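Local coordinates for protein beta-Lactamase/D-Alanine Carboxypeptidase (PDB 5EVI) that probably hydrolyses beta-lactam antibiotics to substituted beta-amino acids, as a class C beta-lactamase that would confer antibiotic resistance, at residues Q91-Y96 with G163-R168; F73-A78 with D272-Q277; T14-E19 with Y45-A50; L32-T37 with Y357-H362. One frame throughout, in Å; residues are numbered along the deposited sequence.

The four contacts form two touching pairs within one beta-lactamase fold. Between centres, contacts 3 and 4 lie about 10 Å apart, contacts 1 and 2 about 15 Å, and contacts 1 and 3 about 42 Å, the last on opposite sides of the chain's centre. Contacts 3 and 4 share the strand 43-48 end of the antiparallel sheet, where strands 31-38 and 43-48 pair under the two terminal helices. Contact 1 joins a loop to helix 156-169, and contact 2 joins helix 70-83 to the turn before strand 276-278; A166 packs on A78. Along the chain contact 1 nests inside contact 2 and that inside contact 4, while 3 and 4 interleave, so both chain ends close on one sheet.

Contact 1. Residues Q91-Y96 with G163-R168; sequences QSIDTY and GVIAAR
The phenol ring of Y96 has T95 CG2 over one face, offset toward the rim, while the methyl CG2 of I165 comes in obliquely from helix 156-169. The closest approach of this second group is at the root of the ring, where I165 CG2 lies 3.7 Å from Y96 CB. The far end of the ring leads away from the helix, and its hydroxyl is hydrogen-bonded to S88 O. At the other flat group, Y96 O approaches the guanidinium of R168 obliquely, and the arginine touches this residue through its aliphatic part, with R168 CD 4.3 Å from Y96 O.

I165 works as a fork. With CG1 anti to the carbonyl carbon (chi1 -70°), CG2 is anti to the backbone N; CG2 meets Y96 while CD1, at the end of the other branch, meets I93 CG2 at 3.9 Å. Both neighbours cross I165 at about a right angle. A water ties the backbones together, donating to Y96 O at 3.0 Å and to I165 O at 2.9 Å; the latter carbonyl is also hydrogen-bonded to S169 OG. On the loop side, the turn is held by backbone bonds from T95 N to S92 O and from Y96 N to I93 O, and S92 OG donates to D94 OD1 at 2.7 Å from above the carboxylate plane.

The loop between helices 70-83 and 112-115 is thereby laid against helix 156-169. I93 and I165 both rest on L113 of helix 112-115, R168 touches M97, P98 and P99, and A166 faces L77 and A78 of helix 70-83.

Contact 2. Residues F73-A78 with D272-Q277; sequences FTATLA and DLAWEQ
A75 directs its methyl from helix 70-83 straight at the turn formed by L273 and A274, and three groups converge on it. A75 CB lies 3.8 Å from A274 CB, a methyl-to-methyl meeting in which both residues point across the gap. It is also 3.8 Å from L273 CD2, the leucine branch that lies alongside the helix backbone, near A75 O. Between these two side chains the backbone itself approaches, with L273 O 3.4 Å from A75 CB. That carbonyl also takes a weak bond from W275 N across A274, whose positive phi (70°) makes this a classic gamma turn at the tip of the hairpin joining strands 269-271 and 276-278.

Farther along, W275 and T76 are linked through a water. The indole NE1 donates to it at 3.0 Å, with the water lying in the ring plane at its edge, and the water donates in turn to T76 OG1 at 2.9 Å. T76 hands its own proton to T72 O, and the indole makes an edge-to-face contact with F331.

Helix 70-83 begins within an SxxK sequence (S68 to K71), consistent with the nucleophile motif of class C enzymes, and A274 touches residues of that motif. Where A75 meets A274 and L273 the chemistry is mostly small and apolar: an alanine on the helix lets the hairpin turn come close, while one water between buried residues satisfies the indole N-H and bridges it to the threonine hydroxyl.

Contact 3. Residues T14-E19 with Y45-A50; sequences TLVQTE and YNYGVA. With SO4 (sulfate ion), chain O.
V16 and Q17 of the N-terminal helix 9-20 pack on Y45 and Y47 of edge strand 43-48, a helix-on-sheet layer of the alpha/beta part of the serine beta-lactamase fold. The two segments run at 35° to each other, their axes 9.7 Å apart. V16 makes the main contact: with CG1 anti to the backbone N (chi1 176°), this methyl is set over one face of the Y45 ring in a CH-pi contact, 4.1 Å from the ring centroid and 22° off its normal. Its sister methyl CG2 reaches the outer half of the same ring, at CZ and CE2. D13, on the same helix, adds a polar tie, binding the Y45 hydroxyl through OD1.

Y47, two residues on, also points toward the helix, and its hydroxyl oxygen rests against it, Y47 OH lying 3.5 Å from Q17 CA and 3.9 Å from the V16 CG1 methyl. The strand's end holds a sulfate, probably from the crystallisation liquor, which R21 NH1 also binds. G48 N donates to sulfate O4 at 3.1 Å and more weakly to O1, and sulfate O1 lies in the plane of the Y47 ring, at its edge, 3.7 Å from Y47 CB.

Contact 4. Residues L32-T37 with Y357-H362; sequences LSIAIT and YRILQH
I359 and L360 on the C-terminal helix 349-363 interlock with I34 and I36, two isoleucines of strand 31-38, separated by A35, whose side chains both point toward that helix. I359 is the central bump. It lodges against both strand residues at once, using a different branch for each: its CD1 meets I34 CD1 tip to tip at 4.0 Å, while its CG2 presses on I36 CD1 at 3.4 Å, tighter than usual van der Waals contact. I36 and I359 run obliquely past one another there.

I36 is itself forked in the complementary sense. With CG1 anti to the carbonyl carbon (chi1 -52°), its CD1 goes to I359 and its CG2 is left to face L360, whose CD2 comes within 3.8 Å of I36 CG2. These two chains slide past each other in opposite directions. I36 thus contacts two successive helix residues.

Axes of the two segments pass 10.3 Å apart at 41°. Strand 31-38 lies between strands 43-48 and 337-343, and helix 349-363 lies across strands 31-38 and 337-343, I359 and L360 also touching I339 of the latter. Helix 9-20 flanks it, V16 touching I359 and E19 forming a salt bridge with R358.

Contact 1. Residues Q91-Y96 with G163-R168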
# COMPACT_ATOMS: atom_id res chain seq x y z
N GLN D 91 -4.65 22.11 -3.53
CA GLN D 91 -5.16 23.06 -2.53
C GLN D 91 -4.67 22.68 -1.14
O GLN D 91 -4.38 21.51 -0.87
CB GLN D 91 -6.69 23.12 -2.54
CG GLN D 91 -7.31 23.64 -3.82
CD GLN D 91 -7.08 25.12 -4.02
OE1 GLN D 91 -6.26 25.52 -4.85
NE2 GLN D 91 -7.78 25.94 -3.25
N SER D 92 -4.60 23.67 -0.25
CA SER D 92 -4.07 23.44 1.10
C SER D 92 -5.02 22.59 1.95
O SER D 92 -6.22 22.56 1.69
CB SER D 92 -3.73 24.78 1.78
OG SER D 92 -4.89 25.55 2.02
N ILE D 93 -4.47 21.90 2.94
CA ILE D 93 -5.24 21.01 3.84
C ILE D 93 -6.44 21.71 4.49
O ILE D 93 -7.52 21.11 4.62
CB ILE D 93 -4.32 20.37 4.91
CG1 ILE D 93 -3.43 19.30 4.25
CG2 ILE D 93 -5.11 19.74 6.06
CD1 ILE D 93 -2.15 18.99 4.98
N ASP D 94 -6.25 22.98 4.86
CA ASP D 94 -7.33 23.81 5.43
C ASP D 94 -8.53 24.05 4.50
O ASP D 94 -9.62 24.34 4.98
CB ASP D 94 -6.79 25.14 5.99
CG ASP D 94 -6.21 26.07 4.92
OD1 ASP D 94 -6.79 26.21 3.83
OD2 ASP D 94 -5.16 26.69 5.21
N THR D 95 -8.32 23.94 3.19
CA THR D 95 -9.42 23.97 2.21
C THR D 95 -10.44 22.84 2.41
O THR D 95 -11.61 22.99 2.03
CB THR D 95 -8.90 23.91 0.76
OG1 THR D 95 -7.90 24.91 0.56
CG2 THR D 95 -10.04 24.12 -0.27
N TYR D 96 -10.00 21.70 2.96
CA TYR D 96 -10.87 20.54 3.20
C TYR D 96 -10.96 20.07 4.66
O TYR D 96 -11.78 19.20 4.95
CB TYR D 96 -10.43 19.36 2.34
CG TYR D 96 -10.12 19.75 0.92
CD1 TYR D 96 -11.13 19.94 -0.00
CD2 TYR D 96 -8.80 19.94 0.52
CE1 TYR D 96 -10.84 20.31 -1.31
CE2 TYR D 96 -8.50 20.30 -0.78
CZ TYR D 96 -9.52 20.49 -1.68
OH TYR D 96 -9.22 20.85 -2.96
N GLY D 163 -6.75 9.97 4.10
CA GLY D 163 -8.01 9.21 4.15
C GLY D 163 -9.16 9.95 4.82
O GLY D 163 -10.31 9.84 4.37
N VAL D 164 -8.85 10.70 5.88
CA VAL D 164 -9.84 11.52 6.60
C VAL D 164 -10.35 12.66 5.71
O VAL D 164 -11.56 12.93 5.69
CB VAL D 164 -9.28 12.05 7.95
CG1 VAL D 164 -10.24 13.05 8.60
CG2 VAL D 164 -9.01 10.90 8.90
N ILE D 165 -9.45 13.32 4.99
CA ILE D 165 -9.81 14.36 4.00
C ILE D 165 -10.64 13.79 2.84
O ILE D 165 -11.61 14.42 2.42
CB ILE D 165 -8.56 15.12 3.47
CG1 ILE D 165 -7.97 16.01 4.58
CG2 ILE D 165 -8.89 15.99 2.25
CD1 ILE D 165 -6.63 16.63 4.26
N ALA D 166 -10.25 12.62 2.32
CA ALA D 166 -10.94 12.00 1.18
C ALA D 166 -12.37 11.53 1.50
O ALA D 166 -13.28 11.70 0.68
CB ALA D 166 -10.12 10.84 0.63
N ALA D 167 -12.55 10.95 2.68
CA ALA D 167 -13.87 10.50 3.14
C ALA D 167 -14.79 11.68 3.50
O ALA D 167 -15.98 11.65 3.19
CB ALA D 167 -13.73 9.57 4.34
N ARG D 168 -14.22 12.70 4.14
CA ARG D 168 -14.96 13.93 4.47
C ARG D 168 -15.44 14.71 3.24
O ARG D 168 -16.49 15.35 3.29
CB ARG D 168 -14.11 14.82 5.39
CG ARG D 168 -14.84 16.01 5.98
CD ARG D 168 -14.16 16.50 7.24
NE ARG D 168 -14.76 17.72 7.77
CZ ARG D 168 -14.50 18.26 8.97
NH1 ARG D 168 -13.64 17.68 9.81
NH2 ARG D 168 -15.12 19.38 9.34
O HOH W 1 -12.70 17.06 3.11

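Contact 2. Residues F73-A78 with D272-Q277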
# COMPACT_ATOMS: atom_id res chain seq x y z
N PHE D 73 -4.70 2.05 -1.20
CA PHE D 73 -6.16 2.19 -1.29
C PHE D 73 -6.61 3.56 -0.80
O PHE D 73 -7.47 4.19 -1.42
CB PHE D 73 -6.86 1.10 -0.50
CG PHE D 73 -6.70 -0.27 -1.08
CD1 PHE D 73 -7.49 -0.67 -2.16
CD2 PHE D 73 -5.75 -1.14 -0.58
CE1 PHE D 73 -7.36 -1.94 -2.71
CE2 PHE D 73 -5.60 -2.42 -1.13
CZ PHE D 73 -6.41 -2.81 -2.20
N THR D 74 -6.05 4.01 0.32
CA THR D 74 -6.35 5.36 0.80
C THR D 74 -6.04 6.39 -0.28
O THR D 74 -6.83 7.31 -0.49
CB THR D 74 -5.57 5.70 2.08
OG1 THR D 74 -6.10 4.93 3.16
CG2 THR D 74 -5.68 7.17 2.43
N ALA D 75 -4.86 6.26 -0.91
CA ALA D 75 -4.45 7.17 -1.96
C ALA D 75 -5.39 7.11 -3.17
O ALA D 75 -5.76 8.14 -3.71
CB ALA D 75 -3.01 6.89 -2.37
N THR D 76 -5.81 5.91 -3.55
CA THR D 76 -6.81 5.77 -4.60
C THR D 76 -8.13 6.44 -4.19
O THR D 76 -8.74 7.15 -5.00
CB THR D 76 -7.00 4.31 -4.99
OG1 THR D 76 -5.71 3.69 -5.15
CG2 THR D 76 -7.82 4.22 -6.28
N LEU D 77 -8.52 6.32 -2.92
CA LEU D 77 -9.74 6.99 -2.42
C LEU D 77 -9.63 8.50 -2.63
O LEU D 77 -10.53 9.13 -3.17
CB LEU D 77 -9.98 6.69 -0.94
CG LEU D 77 -11.38 6.99 -0.39
CD1 LEU D 77 -12.35 5.88 -0.77
CD2 LEU D 77 -11.33 7.16 1.13
N ALA D 78 -8.50 9.08 -2.21
CA ALA D 78 -8.27 10.53 -2.39
C ALA D 78 -8.25 10.96 -3.88
O ALA D 78 -8.85 11.99 -4.24
CB ALA D 78 -7.00 10.94 -1.70
N ASP D 272 5.50 8.19 -5.40
CA ASP D 272 4.16 8.48 -5.93
C ASP D 272 3.22 8.83 -4.76
O ASP D 272 3.71 9.17 -3.66
CB ASP D 272 3.64 7.30 -6.76
CG ASP D 272 4.62 6.87 -7.84
OD1 ASP D 272 5.69 7.53 -8.01
OD2 ASP D 272 4.30 5.86 -8.53
N LEU D 273 1.91 8.78 -4.98
CA LEU D 273 0.95 8.90 -3.89
C LEU D 273 0.78 7.52 -3.25
O LEU D 273 0.09 6.64 -3.78
CB LEU D 273 -0.38 9.47 -4.38
CG LEU D 273 -1.10 10.29 -3.31
CD1 LEU D 273 -0.41 11.63 -3.11
CD2 LEU D 273 -2.56 10.50 -3.63
N ALA D 274 1.49 7.32 -2.14
CA ALA D 274 1.64 6.03 -1.45
C ALA D 274 2.50 5.01 -2.24
O ALA D 274 3.45 4.45 -1.69
CB ALA D 274 0.29 5.46 -1.02
N TRP D 275 2.20 4.76 -3.52
CA TRP D 275 3.10 3.94 -4.36
C TRP D 275 4.53 4.51 -4.42
O TRP D 275 4.75 5.72 -4.27
CB TRP D 275 2.56 3.77 -5.78
CG TRP D 275 1.27 3.04 -5.93
CD1 TRP D 275 0.07 3.58 -6.30
CD2 TRP D 275 1.05 1.65 -5.76
NE1 TRP D 275 -0.89 2.59 -6.36
CE2 TRP D 275 -0.31 1.39 -6.05
CE3 TRP D 275 1.88 0.57 -5.42
CZ2 TRP D 275 -0.86 0.11 -5.99
CZ3 TRP D 275 1.33 -0.71 -5.37
CH2 TRP D 275 -0.03 -0.91 -5.62
N GLU D 276 5.49 3.60 -4.59
CA GLU D 276 6.89 3.91 -4.83
C GLU D 276 7.30 3.20 -6.11
O GLU D 276 6.84 2.07 -6.36
CB GLU D 276 7.72 3.41 -3.64
CG GLU D 276 7.23 4.02 -2.33
CD GLU D 276 8.06 3.68 -1.11
OE1 GLU D 276 9.09 2.97 -1.20
OE2 GLU D 276 7.64 4.13 -0.02
N GLN D 277 8.15 3.85 -6.92
CA GLN D 277 8.55 3.24 -8.21
C GLN D 277 9.99 3.49 -8.58
O GLN D 277 10.66 4.38 -8.04
CB GLN D 277 7.64 3.72 -9.36
CG GLN D 277 7.89 5.16 -9.81
CD GLN D 277 6.93 5.68 -10.87
OE1 GLN D 277 7.35 6.34 -11.85
NE2 GLN D 277 5.66 5.46 -10.67
O HOH W 2 -3.81 2.74 -7.08

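Contact 3. Residues T14-E19 with Y45-A50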
# COMPACT_ATOMS: atom_id res chain seq x y z
N THR D 14 6.98 -25.35 -10.91
CA THR D 14 8.10 -25.93 -10.16
C THR D 14 9.10 -24.86 -9.72
O THR D 14 9.57 -24.89 -8.59
CB THR D 14 8.80 -27.04 -10.96
OG1 THR D 14 9.10 -26.56 -12.28
CG2 THR D 14 7.90 -28.27 -11.06
N LEU D 15 9.42 -23.92 -10.61
CA LEU D 15 10.30 -22.80 -10.26
C LEU D 15 9.76 -21.97 -9.08
O LEU D 15 10.49 -21.69 -8.14
CB LEU D 15 10.55 -21.90 -11.47
CG LEU D 15 11.41 -22.47 -12.60
CD1 LEU D 15 11.26 -21.63 -13.86
CD2 LEU D 15 12.88 -22.57 -12.19
N VAL D 16 8.49 -21.59 -9.14
CA VAL D 16 7.90 -20.76 -8.06
C VAL D 16 7.93 -21.55 -6.76
O VAL D 16 8.32 -21.03 -5.73
CB VAL D 16 6.47 -20.27 -8.38
CG1 VAL D 16 5.89 -19.49 -7.19
CG2 VAL D 16 6.45 -19.38 -9.62
N GLN D 17 7.56 -22.84 -6.84
CA GLN D 17 7.59 -23.73 -5.69
C GLN D 17 8.96 -23.76 -5.03
O GLN D 17 9.07 -23.59 -3.82
CB GLN D 17 7.20 -25.14 -6.12
CG GLN D 17 7.05 -26.13 -4.99
CD GLN D 17 6.50 -27.45 -5.48
OE1 GLN D 17 7.06 -28.06 -6.39
NE2 GLN D 17 5.39 -27.87 -4.90
N THR D 18 10.00 -23.96 -5.85
CA THR D 18 11.38 -24.01 -5.34
C THR D 18 11.71 -22.73 -4.59
O THR D 18 12.08 -22.78 -3.42
CB THR D 18 12.40 -24.26 -6.48
OG1 THR D 18 12.13 -25.53 -7.09
CG2 THR D 18 13.84 -24.25 -5.94
N GLU D 19 11.53 -21.58 -5.25
CA GLU D 19 11.85 -20.27 -4.67
C GLU D 19 10.99 -19.96 -3.44
O GLU D 19 11.49 -19.38 -2.47
CB GLU D 19 11.67 -19.12 -5.67
CG GLU D 19 12.42 -19.23 -6.99
CD GLU D 19 13.92 -19.00 -6.91
OE1 GLU D 19 14.54 -18.93 -7.99
OE2 GLU D 19 14.50 -18.91 -5.81
N TYR D 45 -0.39 -19.54 -6.57
CA TYR D 45 0.50 -20.46 -5.90
C TYR D 45 0.33 -20.29 -4.41
O TYR D 45 0.60 -19.21 -3.88
CB TYR D 45 1.95 -20.17 -6.27
CG TYR D 45 2.18 -20.20 -7.75
CD1 TYR D 45 2.37 -21.41 -8.40
CD2 TYR D 45 2.15 -19.04 -8.51
CE1 TYR D 45 2.54 -21.46 -9.76
CE2 TYR D 45 2.34 -19.08 -9.88
CZ TYR D 45 2.54 -20.30 -10.50
OH TYR D 45 2.73 -20.35 -11.86
N ASN D 46 -0.15 -21.33 -3.74
CA ASN D 46 -0.41 -21.30 -2.32
C ASN D 46 0.35 -22.43 -1.62
O ASN D 46 0.42 -23.55 -2.14
CB ASN D 46 -1.90 -21.38 -2.06
CG ASN D 46 -2.66 -20.20 -2.65
OD1 ASN D 46 -2.54 -19.08 -2.17
ND2 ASN D 46 -3.45 -20.44 -3.70
N TYR D 47 0.93 -22.12 -0.46
CA TYR D 47 1.75 -23.05 0.31
C TYR D 47 1.46 -22.88 1.80
O TYR D 47 1.22 -21.77 2.28
CB TYR D 47 3.23 -22.78 0.03
CG TYR D 47 3.53 -22.73 -1.45
CD1 TYR D 47 3.54 -23.90 -2.21
CD2 TYR D 47 3.75 -21.52 -2.10
CE1 TYR D 47 3.79 -23.86 -3.58
CE2 TYR D 47 4.00 -21.47 -3.46
CZ TYR D 47 4.03 -22.64 -4.20
OH TYR D 47 4.28 -22.59 -5.55
N GLY D 48 1.48 -24.00 2.53
CA GLY D 48 1.35 -23.98 3.98
C GLY D 48 -0.06 -23.72 4.47
O GLY D 48 -1.04 -23.82 3.70
N VAL D 49 -0.16 -23.39 5.75
CA VAL D 49 -1.44 -23.21 6.42
C VAL D 49 -1.67 -21.76 6.86
O VAL D 49 -0.71 -21.03 7.21
CB VAL D 49 -1.60 -24.19 7.61
CG1 VAL D 49 -1.42 -25.63 7.13
CG2 VAL D 49 -0.61 -23.88 8.74
N ALA D 50 -2.93 -21.34 6.83
CA ALA D 50 -3.32 -19.99 7.26
C ALA D 50 -3.33 -19.87 8.79
O ALA D 50 -3.22 -18.76 9.32
CB ALA D 50 -4.68 -19.62 6.70
S SO4 O . 2.13 -27.32 1.54
O1 SO4 O . 3.07 -26.43 0.83
O2 SO4 O . 2.22 -28.68 0.95
O3 SO4 O . 2.47 -27.37 2.98
O4 SO4 O . 0.75 -26.81 1.39

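Contact 4. Residues L32-T37 with Y357-H362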
# COMPACT_ATOMS: atom_id res chain seq x y z
N LEU D 32 1.72 -18.94 2.87
CA LEU D 32 2.16 -18.04 1.80
C LEU D 32 1.26 -18.19 0.57
O LEU D 32 1.09 -19.30 0.05
CB LEU D 32 3.60 -18.36 1.39
CG LEU D 32 4.25 -17.44 0.35
CD1 LEU D 32 4.74 -16.19 1.06
CD2 LEU D 32 5.39 -18.12 -0.38
N SER D 33 0.70 -17.07 0.12
CA SER D 33 -0.08 -17.02 -1.11
C SER D 33 0.59 -16.07 -2.09
O SER D 33 0.99 -14.98 -1.72
CB SER D 33 -1.51 -16.57 -0.83
OG SER D 33 -2.24 -16.45 -2.03
N ILE D 34 0.71 -16.51 -3.34
CA ILE D 34 1.35 -15.74 -4.44
C ILE D 34 0.38 -15.68 -5.61
O ILE D 34 -0.15 -16.71 -6.02
CB ILE D 34 2.68 -16.42 -4.88
CG1 ILE D 34 3.69 -16.44 -3.73
CG2 ILE D 34 3.28 -15.75 -6.11
CD1 ILE D 34 4.90 -17.33 -3.94
N ALA D 35 0.11 -14.48 -6.11
CA ALA D 35 -0.61 -14.25 -7.37
C ALA D 35 0.36 -13.64 -8.38
O ALA D 35 1.10 -12.74 -8.02
CB ALA D 35 -1.76 -13.30 -7.13
N ILE D 36 0.33 -14.12 -9.62
CA ILE D 36 1.07 -13.50 -10.73
C ILE D 36 0.10 -13.17 -11.87
O ILE D 36 -0.78 -13.96 -12.18
CB ILE D 36 2.18 -14.43 -11.28
CG1 ILE D 36 3.08 -14.93 -10.14
CG2 ILE D 36 3.03 -13.70 -12.33
CD1 ILE D 36 4.02 -16.04 -10.55
N THR D 37 0.29 -12.00 -12.49
CA THR D 37 -0.51 -11.64 -13.66
C THR D 37 0.46 -11.32 -14.80
O THR D 37 1.49 -10.68 -14.57
CB THR D 37 -1.53 -10.52 -13.36
OG1 THR D 37 -2.36 -10.27 -14.51
CG2 THR D 37 -0.85 -9.23 -12.87
N TYR D 357 11.27 -10.47 -7.45
CA TYR D 357 12.18 -10.25 -8.60
C TYR D 357 12.51 -11.58 -9.32
O TYR D 357 12.42 -11.66 -10.56
CB TYR D 357 13.46 -9.53 -8.19
CG TYR D 357 14.29 -9.05 -9.38
CD1 TYR D 357 14.22 -7.72 -9.80
CD2 TYR D 357 15.13 -9.92 -10.08
CE1 TYR D 357 14.97 -7.28 -10.87
CE2 TYR D 357 15.89 -9.48 -11.16
CZ TYR D 357 15.80 -8.16 -11.55
OH TYR D 357 16.55 -7.73 -12.62
N ARG D 358 12.83 -12.63 -8.57
CA ARG D 358 13.22 -13.91 -9.18
C ARG D 358 12.03 -14.58 -9.87
O ARG D 358 12.14 -15.04 -11.03
CB ARG D 358 13.83 -14.87 -8.14
CG ARG D 358 15.28 -14.55 -7.82
CD ARG D 358 15.62 -14.66 -6.34
NE ARG D 358 15.88 -16.02 -5.88
CZ ARG D 358 17.06 -16.50 -5.44
NH1 ARG D 358 17.11 -17.77 -5.04
NH2 ARG D 358 18.18 -15.76 -5.40
N ILE D 359 10.90 -14.63 -9.17
CA ILE D 359 9.67 -15.19 -9.74
C ILE D 359 9.25 -14.48 -11.04
O ILE D 359 8.92 -15.15 -12.03
CB ILE D 359 8.51 -15.17 -8.73
CG1 ILE D 359 8.77 -16.19 -7.61
CG2 ILE D 359 7.19 -15.45 -9.43
CD1 ILE D 359 7.77 -16.11 -6.46
N LEU D 360 9.26 -13.15 -11.02
CA LEU D 360 8.87 -12.37 -12.21
C LEU D 360 9.91 -12.51 -13.33
O LEU D 360 9.54 -12.55 -14.51
CB LEU D 360 8.55 -10.89 -11.87
CG LEU D 360 7.19 -10.59 -11.18
CD1 LEU D 360 6.87 -9.10 -11.27
CD2 LEU D 360 6.05 -11.41 -11.78
N GLN D 361 11.19 -12.63 -12.96
CA GLN D 361 12.20 -13.03 -13.93
C GLN D 361 11.88 -14.43 -14.51
O GLN D 361 12.00 -14.61 -15.71
CB GLN D 361 13.61 -12.99 -13.33
CG GLN D 361 14.71 -13.18 -14.36
CD GLN D 361 16.07 -12.82 -13.83
OE1 GLN D 361 16.78 -12.02 -14.42
NE2 GLN D 361 16.44 -13.40 -12.68
N HIS D 362 11.43 -15.39 -13.68
CA HIS D 362 11.01 -16.72 -14.19
C HIS D 362 9.77 -16.63 -15.09
O HIS D 362 9.67 -17.39 -16.05
CB HIS D 362 10.64 -17.73 -13.08
CG HIS D 362 11.71 -18.04 -12.09
ND1 HIS D 362 13.03 -18.27 -12.44
CD2 HIS D 362 11.64 -18.25 -10.76
CE1 HIS D 362 13.72 -18.55 -11.35
NE2 HIS D 362 12.90 -18.54 -10.32